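Local coordinates for malonyl acyl carrier protein transacylase (PDB 3IM8), which probably transfers malonyl groups from malonyl-CoA to the acyl carrier protein, supplying malonyl-ACP for fatty acid synthesis, at residues Val98-Leu103 against Ser220-Pro225. Residues are numbered along the deposited sequence; the frame is centred on the assembly and turned at random.
Sequences VASGAL and SDFTCP
The methyl of A102 sits over one face of the F222 ring, CB 3.8 Å from the ring centroid and 19° off its normal, a CH-pi contact shifted toward the rim. S100 meets the same ring at its edge, with OG 3.4 Å from F222 CD2. Its chi1 of 63° sets OG between the backbone N and the carbonyl carbon, where it hydrogen-bonds back into helix 92-99, chiefly to L97 O, with A96 O also within reach of the same proton. With L97 also against the F222 ring, this is the tight part. The backbone next to it is stitched by S100 O, which accepts T223 N at 2.6 Å and, weakly, C224 N. S100 comes just after helix 92-99, which in this acyltransferase fold follows the probable nucleophile elbow at S90; G101 is the first residue beyond it to leave helical angles, with positive phi. T223 OG1 comes within 3.5 Å of G101 CA, a close approach that glycine permits. Further along, S220 N donates to A102 O at 2.9 Å. The solvent side is looser: T223 is exposed, a water bridges its hydroxyl to A99 O, and D221 turns outward to a salt bridge with K237.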
ATOM      1  N   VAL A  98      -4.274 -11.344   2.351  1.00 20.09           N
ATOM      2  CA  VAL A  98      -4.347 -12.597   1.571  1.00 20.15           C
ATOM      3  C   VAL A  98      -3.156 -13.512   1.861  1.00 21.25           C
ATOM      4  O   VAL A  98      -3.338 -14.695   2.187  1.00 21.75           O
ATOM      5  CB  VAL A  98      -4.494 -12.365   0.050  1.00 20.15           C
ATOM      6  CG1 VAL A  98      -4.349 -13.725  -0.755  1.00 19.40           C
ATOM      7  CG2 VAL A  98      -5.847 -11.738  -0.259  1.00 19.15           C
ATOM      8  N   ALA A  99      -1.944 -12.957   1.807  1.00 21.85           N
ATOM      9  CA  ALA A  99      -0.765 -13.741   2.120  1.00 22.74           C
ATOM     10  C   ALA A  99      -0.756 -14.246   3.565  1.00 23.09           C
ATOM     11  O   ALA A  99      -0.226 -15.300   3.829  1.00 23.39           O
ATOM     12  CB  ALA A  99       0.497 -12.942   1.806  1.00 23.21           C
ATOM     13  N   SER A 100      -1.381 -13.520   4.499  1.00 23.43           N
ATOM     14  CA  SER A 100      -1.286 -13.885   5.904  1.00 23.58           C
ATOM     15  C   SER A 100      -2.351 -14.874   6.279  1.00 23.83           C
ATOM     16  O   SER A 100      -2.457 -15.241   7.452  1.00 23.78           O
ATOM     17  CB  SER A 100      -1.396 -12.643   6.804  1.00 24.04           C
ATOM     18  OG  SER A 100      -2.679 -12.074   6.611  1.00 26.71           O
ATOM     19  N   GLY A 101      -3.148 -15.290   5.293  1.00 23.63           N
ATOM     20  CA  GLY A 101      -4.150 -16.340   5.457  1.00 23.93           C
ATOM     21  C   GLY A 101      -5.496 -15.806   5.899  1.00 24.12           C
ATOM     22  O   GLY A 101      -6.514 -16.524   5.815  1.00 25.00           O
ATOM     23  N   ALA A 102      -5.531 -14.563   6.387  1.00 23.24           N
ATOM     24  CA  ALA A 102      -6.781 -14.006   6.923  1.00 23.12           C
ATOM     25  C   ALA A 102      -7.877 -13.642   5.899  1.00 23.12           C
ATOM     26  O   ALA A 102      -9.076 -13.743   6.191  1.00 23.03           O
ATOM     27  CB  ALA A 102      -6.514 -12.837   7.848  1.00 23.48           C
ATOM     28  N   LEU A 103      -7.481 -13.231   4.706  1.00 23.45           N
ATOM     29  CA  LEU A 103      -8.456 -12.865   3.660  1.00 23.16           C
ATOM     30  C   LEU A 103      -8.385 -13.809   2.447  1.00 22.82           C
ATOM     31  O   LEU A 103      -7.290 -14.027   1.904  1.00 22.24           O
ATOM     32  CB  LEU A 103      -8.236 -11.394   3.262  1.00 22.69           C
ATOM     33  CG  LEU A 103      -8.970 -10.727   2.090  1.00 23.17           C
ATOM     34  CD1 LEU A 103     -10.457 -10.800   2.293  1.00 19.09           C
ATOM     35  CD2 LEU A 103      -8.477  -9.265   2.039  1.00 22.31           C
ATOM     36  N   SER A 220     -10.670 -15.077   8.196  1.00 35.47           N
ATOM     37  CA  SER A 220     -10.189 -16.344   8.814  1.00 34.46           C
ATOM     38  C   SER A 220      -9.071 -16.069   9.788  1.00 34.07           C
ATOM     39  O   SER A 220      -8.645 -14.924   9.949  1.00 34.02           O
ATOM     40  CB  SER A 220      -9.618 -17.319   7.769  1.00 34.82           C
ATOM     41  OG  SER A 220     -10.610 -17.916   6.938  1.00 35.16           O
ATOM     42  N   ASP A 221      -8.569 -17.136  10.413  1.00 33.36           N
ATOM     43  CA  ASP A 221      -7.413 -17.058  11.304  1.00 32.63           C
ATOM     44  C   ASP A 221      -6.152 -16.639  10.526  1.00 30.71           C
ATOM     45  O   ASP A 221      -5.962 -17.093   9.387  1.00 30.14           O
ATOM     46  CB  ASP A 221      -7.165 -18.463  11.902  1.00 33.92           C
ATOM     47  CG  ASP A 221      -8.066 -18.777  13.105  1.00 36.31           C
ATOM     48  OD1 ASP A 221      -8.068 -19.954  13.570  1.00 38.70           O
ATOM     49  OD2 ASP A 221      -8.724 -17.839  13.611  1.00 40.47           O
ATOM     50  N   PHE A 222      -5.302 -15.806  11.126  1.00 28.98           N
ATOM     51  CA  PHE A 222      -3.974 -15.465  10.567  1.00 28.15           C
ATOM     52  C   PHE A 222      -3.057 -16.686  10.558  1.00 28.97           C
ATOM     53  O   PHE A 222      -2.907 -17.341  11.579  1.00 30.49           O
ATOM     54  CB  PHE A 222      -3.291 -14.334  11.358  1.00 26.63           C
ATOM     55  CG  PHE A 222      -3.836 -12.926  11.044  1.00 24.78           C
ATOM     56  CD1 PHE A 222      -4.734 -12.300  11.906  1.00 23.20           C
ATOM     57  CD2 PHE A 222      -3.445 -12.241   9.883  1.00 23.68           C
ATOM     58  CE1 PHE A 222      -5.217 -11.009  11.636  1.00 22.82           C
ATOM     59  CE2 PHE A 222      -3.919 -10.943   9.594  1.00 21.36           C
ATOM     60  CZ  PHE A 222      -4.801 -10.326  10.449  1.00 22.03           C
ATOM     61  N   THR A 223      -2.438 -16.990   9.429  1.00 28.67           N
ATOM     62  CA  THR A 223      -1.484 -18.067   9.398  1.00 29.65           C
ATOM     63  C   THR A 223      -0.098 -17.483   9.595  1.00 30.04           C
ATOM     64  O   THR A 223       0.856 -18.186   9.906  1.00 30.93           O
ATOM     65  CB  THR A 223      -1.672 -18.970   8.162  1.00 29.88           C
ATOM     66  OG1 THR A 223      -1.564 -18.209   6.952  1.00 31.17           O
ATOM     67  CG2 THR A 223      -3.093 -19.595   8.227  1.00 30.73           C
ATOM     68  N   CYS A 224       0.013 -16.167   9.468  1.00 29.69           N
ATOM     69  CA  CYS A 224       1.242 -15.522   9.850  1.00 28.81           C
ATOM     70  C   CYS A 224       0.963 -14.056  10.251  1.00 26.93           C
ATOM     71  O   CYS A 224      -0.049 -13.485   9.821  1.00 26.60           O
ATOM     72  CB  CYS A 224       2.264 -15.678   8.734  1.00 29.92           C
ATOM     73  SG  CYS A 224       2.352 -14.248   7.695  1.00 35.04           S
ATOM     74  N   PRO A 225       1.809 -13.486  11.127  1.00 24.55           N
ATOM     75  CA  PRO A 225       1.522 -12.190  11.683  1.00 23.83           C
ATOM     76  C   PRO A 225       1.603 -11.117  10.589  1.00 23.39           C
ATOM     77  O   PRO A 225       2.484 -11.189   9.714  1.00 23.21           O
ATOM     78  CB  PRO A 225       2.612 -11.979  12.738  1.00 24.32           C
ATOM     79  CG  PRO A 225       3.189 -13.402  13.022  1.00 24.07           C
ATOM     80  CD  PRO A 225       2.991 -14.141  11.724  1.00 24.77           C
TER
HETATM   81  O   HOH W   1       1.001 -16.975   5.893  1.00 40.98           O